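Long-range contacts in ribose ABC transporter, substrate binding protein (Conexibacter woesei, PDB 4KQ9), which probably binds a sugar, perhaps ribose, in the periplasm for uptake by an ABC transporter, as its solute-binding relatives do: residues I194-D199 against I219-T224; V10-F15 against F40-S45. The protein carries 1 engineered substitution. All blocks are in the same frame, centred on the assembly; numbering follows the deposited sequence.

Contact 1. Residues I194-D199 against I219-T224; sequences IYYSGD and IMVVGT. Engineered in segment 219-224: M220 (natural residue Val).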
ATOM      1  N   ILE A 194      -5.004   3.497  19.131  1.00 10.62           N
ATOM      2  CA  ILE A 194      -4.421   4.499  18.243  1.00 10.46           C
ATOM      3  C   ILE A 194      -4.220   3.882  16.856  1.00 10.39           C
ATOM      4  O   ILE A 194      -3.622   2.791  16.685  1.00 10.60           O
ATOM      5  CB  ILE A 194      -3.082   5.101  18.806  1.00 10.93           C
ATOM      6  CG1 ILE A 194      -3.304   5.591  20.230  1.00 10.73           C
ATOM      7  CG2 ILE A 194      -2.586   6.242  17.906  1.00 10.30           C
ATOM      8  CD1 ILE A 194      -2.066   6.102  20.956  1.00 12.06           C
ATOM      9  N   TYR A 195      -4.850   4.535  15.872  1.00 11.63           N
ATOM     10  CA  TYR A 195      -4.815   4.165  14.475  1.00 11.14           C
ATOM     11  C   TYR A 195      -3.609   4.943  13.863  1.00 11.24           C
ATOM     12  O   TYR A 195      -3.551   6.141  14.047  1.00 10.54           O
ATOM     13  CB  TYR A 195      -6.099   4.689  13.849  1.00 14.37           C
ATOM     14  CG  TYR A 195      -6.243   4.478  12.380  1.00 15.68           C
ATOM     15  CD1 TYR A 195      -5.553   5.232  11.446  1.00 18.53           C
ATOM     16  CD2 TYR A 195      -7.130   3.529  11.939  1.00 19.57           C
ATOM     17  CE1 TYR A 195      -5.742   4.983  10.081  1.00 21.05           C
ATOM     18  CE2 TYR A 195      -7.346   3.309  10.625  1.00 20.64           C
ATOM     19  CZ  TYR A 195      -6.624   3.976   9.708  1.00 22.34           C
ATOM     20  OH  TYR A 195      -6.894   3.603   8.401  1.00 29.77           O
ATOM     21  N   TYR A 196      -2.702   4.283  13.150  1.00  9.95           N
ATOM     22  CA  TYR A 196      -1.586   4.896  12.426  1.00 10.59           C
ATOM     23  C   TYR A 196      -1.753   4.596  10.919  1.00 12.42           C
ATOM     24  O   TYR A 196      -2.144   3.485  10.537  1.00 11.94           O
ATOM     25  CB  TYR A 196      -0.244   4.311  12.929  1.00  9.66           C
ATOM     26  CG  TYR A 196       0.035   4.619  14.353  1.00  9.60           C
ATOM     27  CD1 TYR A 196      -0.539   3.859  15.390  1.00  9.04           C
ATOM     28  CD2 TYR A 196       0.824   5.730  14.705  1.00  9.69           C
ATOM     29  CE1 TYR A 196      -0.287   4.191  16.714  1.00 10.28           C
ATOM     30  CE2 TYR A 196       1.114   6.051  16.036  1.00 10.22           C
ATOM     31  CZ  TYR A 196       0.539   5.306  17.045  1.00 10.11           C
ATOM     32  OH  TYR A 196       0.723   5.560  18.347  1.00 11.84           O
ATOM     33  N   SER A 197      -1.529   5.586  10.045  1.00 11.86           N
ATOM     34  CA  SER A 197      -1.641   5.373   8.612  1.00 12.61           C
ATOM     35  C   SER A 197      -0.744   4.228   8.173  1.00 13.08           C
ATOM     36  O   SER A 197      -1.096   3.475   7.248  1.00 13.73           O
ATOM     37  CB  SER A 197      -1.171   6.642   7.844  1.00 13.19           C
ATOM     38  OG  SER A 197      -2.091   7.688   8.076  1.00 15.81           O
ATOM     39  N   GLY A 198       0.425   4.133   8.796  1.00 12.66           N
ATOM     40  CA  GLY A 198       1.417   3.113   8.431  1.00 13.59           C
ATOM     41  C   GLY A 198       2.207   2.588   9.565  1.00 13.35           C
ATOM     42  O   GLY A 198       2.245   3.207  10.688  1.00 13.47           O
ATOM     43  N   ASP A 199       2.818   1.406   9.343  1.00 14.15           N
ATOM     44  CA  ASP A 199       3.616   0.711  10.406  1.00 14.56           C
ATOM     45  C   ASP A 199       4.739   1.487  11.013  1.00 13.24           C
ATOM     46  O   ASP A 199       4.927   1.389  12.182  1.00 12.13           O
ATOM     47  CB  ASP A 199       4.264  -0.628   9.906  1.00 16.55           C
ATOM     48  CG  ASP A 199       3.245  -1.746   9.668  1.00 19.12           C
ATOM     49  OD1 ASP A 199       2.158  -1.735  10.323  1.00 21.68           O
ATOM     50  OD2 ASP A 199       3.547  -2.705   8.878  1.00 21.57           O
ATOM     51  N   ILE A 219      -3.205  -0.338  25.146  1.00 19.32           N
ATOM     52  CA  ILE A 219      -3.751   0.520  24.097  1.00 17.37           C
ATOM     53  C   ILE A 219      -3.595  -0.252  22.818  1.00 15.55           C
ATOM     54  O   ILE A 219      -2.499  -0.725  22.491  1.00 15.17           O
ATOM     55  CB  ILE A 219      -2.954   1.838  23.993  1.00 17.44           C
ATOM     56  CG1 ILE A 219      -3.148   2.710  25.254  1.00 16.55           C
ATOM     57  CG2 ILE A 219      -3.361   2.607  22.766  1.00 18.56           C
ATOM     58  CD1 ILE A 219      -2.188   3.856  25.364  1.00 16.53           C
HETATM   59  N   MSE A 220      -4.666  -0.399  22.067  1.00 17.11           N
HETATM   60  CA  MSE A 220      -4.559  -1.175  20.816  1.00 17.93           C
HETATM   61  C   MSE A 220      -3.954  -0.316  19.710  1.00 15.84           C
HETATM   62  O   MSE A 220      -4.499   0.713  19.344  1.00 15.02           O
HETATM   63  CB  MSE A 220      -5.928  -1.644  20.313  1.00 19.71           C
HETATM   64  CG  MSE A 220      -6.496  -2.739  21.212  1.00 27.04           C
HETATM   65 SE   MSE A 220      -8.123  -3.352  20.237  0.70 37.26          SE
HETATM   66  CE  MSE A 220      -9.120  -1.787  20.559  1.00 24.61           C
ATOM     67  N   VAL A 221      -2.846  -0.751  19.160  1.00 14.19           N
ATOM     68  CA  VAL A 221      -2.169  -0.013  18.070  1.00 11.79           C
ATOM     69  C   VAL A 221      -2.304  -0.785  16.753  1.00 11.50           C
ATOM     70  O   VAL A 221      -2.021  -1.986  16.739  1.00 10.77           O
ATOM     71  CB  VAL A 221      -0.684   0.063  18.419  1.00 11.79           C
ATOM     72  CG1 VAL A 221       0.126   0.528  17.258  1.00 11.79           C
ATOM     73  CG2 VAL A 221      -0.498   0.915  19.697  1.00 12.59           C
ATOM     74  N   VAL A 222      -2.734  -0.104  15.679  1.00 11.31           N
ATOM     75  CA  VAL A 222      -2.957  -0.688  14.370  1.00 11.16           C
ATOM     76  C   VAL A 222      -2.246   0.167  13.299  1.00 11.89           C
ATOM     77  O   VAL A 222      -2.214   1.429  13.365  1.00 10.68           O
ATOM     78  CB  VAL A 222      -4.465  -0.869  14.031  1.00 12.34           C
ATOM     79  CG1 VAL A 222      -5.288  -1.567  15.170  1.00 12.55           C
ATOM     80  CG2 VAL A 222      -5.085   0.462  13.737  1.00 14.43           C
ATOM     81  N   GLY A 223      -1.669  -0.520  12.336  1.00 12.18           N
ATOM     82  CA  GLY A 223      -0.850   0.107  11.256  1.00 12.55           C
ATOM     83  C   GLY A 223      -1.070  -0.618   9.929  1.00 13.79           C
ATOM     84  O   GLY A 223      -1.945  -1.458   9.851  1.00 13.72           O
ATOM     85  N   THR A 224      -0.304  -0.303   8.902  1.00 13.92           N
ATOM     86  CA  THR A 224      -0.359  -0.903   7.614  1.00 14.86           C
ATOM     87  C   THR A 224       1.088  -1.056   7.101  1.00 15.50           C
ATOM     88  O   THR A 224       1.887  -0.192   7.280  1.00 16.20           O
ATOM     89  CB  THR A 224      -1.147  -0.026   6.622  1.00 15.17           C
ATOM     90  OG1 THR A 224      -2.491   0.096   7.050  1.00 18.45           O
ATOM     91  CG2 THR A 224      -1.126  -0.600   5.271  1.00 13.90           C
TER
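Y196 keeps CG anti to its own carbonyl carbon (chi1 -64°), which brings its ring edge to the backbone of V222 and CE1 to V221 CG1 at 3.7 Å. V222 O lies in the ring plane, at the edge, and accepts a hydrogen bond from Y196 N, 2.9 Å away. On the other face, V222 CG2 sits 3.8 Å from Y195 CA. The strands run parallel and are connected by helix 199-211, a beta-alpha-beta unit. I194 N bonds O of the engineered M220 at 2.8 Å, and V222 N returns a bond to I194 O. Past the strands, G198 is the N-cap of the helix. There D199 N bonds T224 O at 2.8 Å, with the donor tilted 29° from the carbonyl plane. The D199 side chain folds over this carbonyl, CG lying 3.2 Å from T224 O. Its OD1 and OD2 take hydrogen bonds from T242 OG1 and N227 N. With an alanine at D199, these two donors would probably lose their carboxylate mate, leaving the loop after T224 less firmly held. Backbone bonds join the strands, apolar groups pack on both faces, and a buried carboxylate ties the helix start to N227 and strand 241-244.

Contact 2. Residues V10-F15 against F40-S45; sequences VVYSTF and FDISTS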
ATOM      1  N   VAL A  10       7.474  -5.864 -22.534  1.00 24.15           N
ATOM      2  CA  VAL A  10       6.831  -5.050 -21.529  1.00 20.76           C
ATOM      3  C   VAL A  10       7.869  -4.546 -20.583  1.00 21.35           C
ATOM      4  O   VAL A  10       8.776  -5.299 -20.202  1.00 23.02           O
ATOM      5  CB  VAL A  10       5.849  -5.902 -20.756  1.00 20.59           C
ATOM      6  CG1 VAL A  10       5.313  -5.149 -19.518  1.00 20.92           C
ATOM      7  CG2 VAL A  10       4.746  -6.358 -21.687  1.00 22.04           C
ATOM      8  N   VAL A  11       7.700  -3.301 -20.178  1.00 22.93           N
ATOM      9  CA  VAL A  11       8.561  -2.658 -19.249  1.00 24.40           C
ATOM     10  C   VAL A  11       7.792  -2.187 -18.021  1.00 25.38           C
ATOM     11  O   VAL A  11       6.723  -1.601 -18.168  1.00 22.78           O
ATOM     12  CB  VAL A  11       9.169  -1.433 -19.883  1.00 25.63           C
ATOM     13  CG1 VAL A  11      10.009  -0.686 -18.866  1.00 26.78           C
ATOM     14  CG2 VAL A  11      10.055  -1.863 -21.074  1.00 28.45           C
ATOM     15  N   TYR A  12       8.376  -2.443 -16.840  1.00 20.99           N
ATOM     16  CA  TYR A  12       7.970  -1.852 -15.559  1.00 20.24           C
ATOM     17  C   TYR A  12       8.928  -0.782 -15.060  1.00 21.19           C
ATOM     18  O   TYR A  12      10.061  -1.115 -14.648  1.00 21.07           O
ATOM     19  CB  TYR A  12       7.889  -2.952 -14.502  1.00 19.03           C
ATOM     20  CG  TYR A  12       7.456  -2.531 -13.128  1.00 20.36           C
ATOM     21  CD1 TYR A  12       6.539  -1.511 -12.929  1.00 21.91           C
ATOM     22  CD2 TYR A  12       7.862  -3.249 -12.030  1.00 22.69           C
ATOM     23  CE1 TYR A  12       6.101  -1.176 -11.663  1.00 20.12           C
ATOM     24  CE2 TYR A  12       7.454  -2.904 -10.762  1.00 22.57           C
ATOM     25  CZ  TYR A  12       6.557  -1.884 -10.606  1.00 20.02           C
ATOM     26  OH  TYR A  12       6.182  -1.548  -9.377  1.00 20.64           O
ATOM     27  N   SER A  13       8.419   0.455 -15.014  1.00 20.79           N
ATOM     28  CA  SER A  13       9.042   1.597 -14.443  1.00 22.17           C
ATOM     29  C   SER A  13       8.656   1.791 -12.996  1.00 24.18           C
ATOM     30  O   SER A  13       7.481   2.117 -12.682  1.00 18.45           O
ATOM     31  CB  SER A  13       8.678   2.865 -15.206  1.00 23.38           C
ATOM     32  OG  SER A  13       8.841   3.995 -14.347  1.00 22.77           O
ATOM     33  N   THR A  14       9.657   1.555 -12.123  1.00 22.45           N
ATOM     34  CA  THR A  14       9.507   1.770 -10.701  1.00 24.46           C
ATOM     35  C   THR A  14      10.646   2.691 -10.184  1.00 30.97           C
ATOM     36  O   THR A  14      11.354   3.372 -10.989  1.00 29.24           O
ATOM     37  CB  THR A  14       9.315   0.434  -9.963  1.00 24.27           C
ATOM     38  OG1 THR A  14       8.903   0.681  -8.605  1.00 24.96           O
ATOM     39  CG2 THR A  14      10.542  -0.459 -10.003  1.00 23.79           C
ATOM     40  N   PHE A  15      10.735   2.810  -8.864  1.00 33.69           N
ATOM     41  CA  PHE A  15      11.707   3.696  -8.233  1.00 34.93           C
ATOM     42  C   PHE A  15      12.151   3.048  -6.917  1.00 35.64           C
ATOM     43  O   PHE A  15      11.566   2.034  -6.466  1.00 33.73           O
ATOM     44  CB  PHE A  15      11.119   5.096  -8.026  1.00 34.72           C
ATOM     45  CG  PHE A  15       9.910   5.121  -7.139  1.00 36.93           C
ATOM     46  CD1 PHE A  15      10.046   5.273  -5.748  1.00 37.19           C
ATOM     47  CD2 PHE A  15       8.632   4.955  -7.679  1.00 36.04           C
ATOM     48  CE1 PHE A  15       8.940   5.290  -4.933  1.00 35.63           C
ATOM     49  CE2 PHE A  15       7.524   4.949  -6.848  1.00 34.63           C
ATOM     50  CZ  PHE A  15       7.680   5.122  -5.491  1.00 35.60           C
ATOM     51  N   PHE A  40      10.637  -9.118 -20.721  1.00 28.95           N
ATOM     52  CA  PHE A  40      10.270  -8.237 -19.601  1.00 26.52           C
ATOM     53  C   PHE A  40      11.472  -7.521 -18.976  1.00 28.82           C
ATOM     54  O   PHE A  40      12.419  -8.149 -18.525  1.00 35.71           O
ATOM     55  CB  PHE A  40       9.488  -9.029 -18.531  1.00 24.55           C
ATOM     56  CG  PHE A  40       9.091  -8.203 -17.304  1.00 24.00           C
ATOM     57  CD1 PHE A  40       8.186  -7.185 -17.403  1.00 24.50           C
ATOM     58  CD2 PHE A  40       9.637  -8.460 -16.052  1.00 23.43           C
ATOM     59  CE1 PHE A  40       7.855  -6.408 -16.301  1.00 23.67           C
ATOM     60  CE2 PHE A  40       9.285  -7.716 -14.957  1.00 23.55           C
ATOM     61  CZ  PHE A  40       8.390  -6.692 -15.079  1.00 23.90           C
ATOM     62  N   ASP A  41      11.425  -6.213 -18.914  1.00 28.35           N
ATOM     63  CA  ASP A  41      12.426  -5.476 -18.178  1.00 31.93           C
ATOM     64  C   ASP A  41      11.838  -4.640 -17.069  1.00 30.09           C
ATOM     65  O   ASP A  41      10.789  -4.081 -17.226  1.00 25.90           O
ATOM     66  CB  ASP A  41      13.152  -4.518 -19.109  1.00 36.88           C
ATOM     67  CG  ASP A  41      14.363  -5.164 -19.754  1.00 44.27           C
ATOM     68  OD1 ASP A  41      14.196  -6.186 -20.484  1.00 46.91           O
ATOM     69  OD2 ASP A  41      15.482  -4.666 -19.488  1.00 55.64           O
ATOM     70  N   ILE A  42      12.590  -4.491 -15.987  1.00 25.92           N
ATOM     71  CA  ILE A  42      12.306  -3.494 -14.969  1.00 26.50           C
ATOM     72  C   ILE A  42      13.303  -2.351 -14.996  1.00 27.47           C
ATOM     73  O   ILE A  42      14.516  -2.574 -14.789  1.00 30.91           O
ATOM     74  CB  ILE A  42      12.379  -4.139 -13.595  1.00 23.85           C
ATOM     75  CG1 ILE A  42      11.289  -5.172 -13.499  1.00 28.82           C
ATOM     76  CG2 ILE A  42      12.256  -3.076 -12.516  1.00 24.69           C
ATOM     77  CD1 ILE A  42      11.306  -6.014 -12.250  1.00 31.27           C
ATOM     78  N   SER A  43      12.815  -1.130 -15.127  1.00 28.60           N
ATOM     79  CA  SER A  43      13.650   0.029 -15.017  1.00 28.59           C
ATOM     80  C   SER A  43      13.387   0.782 -13.719  1.00 32.77           C
ATOM     81  O   SER A  43      12.267   1.199 -13.463  1.00 29.86           O
ATOM     82  CB  SER A  43      13.405   0.944 -16.217  1.00 32.39           C
ATOM     83  OG  SER A  43      13.673   2.294 -15.880  1.00 38.30           O
ATOM     84  N   THR A  44      14.434   1.000 -12.916  1.00 32.94           N
ATOM     85  CA  THR A  44      14.264   1.559 -11.578  1.00 34.32           C
ATOM     86  C   THR A  44      14.967   2.858 -11.502  1.00 38.50           C
ATOM     87  O   THR A  44      16.174   2.906 -11.662  1.00 45.24           O
ATOM     88  CB  THR A  44      14.844   0.658 -10.498  1.00 32.00           C
ATOM     89  OG1 THR A  44      14.347  -0.674 -10.663  1.00 32.59           O
ATOM     90  CG2 THR A  44      14.459   1.166  -9.102  1.00 33.10           C
ATOM     91  N   SER A  45      14.233   3.914 -11.211  1.00 36.69           N
ATOM     92  CA  SER A  45      14.818   5.197 -11.254  1.00 36.89           C
ATOM     93  C   SER A  45      15.223   5.641  -9.837  1.00 40.67           C
ATOM     94  O   SER A  45      14.966   4.955  -8.828  1.00 35.51           O
ATOM     95  CB  SER A  45      13.875   6.162 -11.937  1.00 38.16           C
ATOM     96  OG  SER A  45      12.878   6.559 -11.036  1.00 42.46           O
TER
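Strands V10-F15 and F40-S45 pair in parallel as the two strands of a beta-alpha-beta unit, connected by helix 20-35. They form one side of the six-stranded parallel sheet in a lobe of the periplasmic binding protein fold, with strand 39-45 outermost. Bridges run in register from V10 with F40 to F15 with S45. Five N-H...O bonds cross between them. D41 N gives to V10 O, in the carbonyl plane. Y12 N gives to D41 O at 2.9 Å, and S43 N to Y12 O at 2.8 Å. T14 N then bonds S43 O, and S45 N bonds T14 O. CA-H...O contacts back these bonds up, such as V11 CA to D41 O at 3.3 Å.

V10, Y12, T14, F40, I42 and T44 share one face. Here helix 20-35 packs on Y12, T14, F40 and I42, and helix 247-264 touches V10 and F40. F40 has CG anti to the backbone N (chi1 179°), and its ring leans over the neighbouring strand. F40 CZ reaches Y12 CB at 3.8 Å, and F40 CD1 comes to 3.4 Å from V10 O. I42 lies beside Y12, pointing the same way, with CG1 near the edge of the tyrosine ring. The Y12 hydroxyl is hydrogen-bonded to S70 OG.

The other face is more polar and carries helix 49-61. S13 OG pairs with Q52 NE2, and S43 OG with S55 OG. At the strand ends S45 OG stands 3.8 Å from F15 CB, while the F15 ring turns away to meet F22 of helix 20-35, their planes at about 45°. Back on the first face, T14 CB lies 3.6 Å above the Y12 ring plane, offset toward the rim.

Both contacts join the two strands of a beta-alpha-beta unit, but in different parallel sheets. Their centres are about 32 Å apart, on opposite sides of the chain centre, and they do not touch. Contact 1 is buried almost throughout, although its strand 220-222 is outermost in the four-stranded sheet. Contact 2 is partly buried, and D41 and T44 on its outermost strand are exposed. Contact 2 pairs along its whole length. Contact 1 has a short paired part, then a turn into the helix. Polar side chains in contact 2 mostly meet helix 49-61. In contact 1 they meet the side chains of K119, Q148, T181 and T242 and the backbone N of G138 and N227.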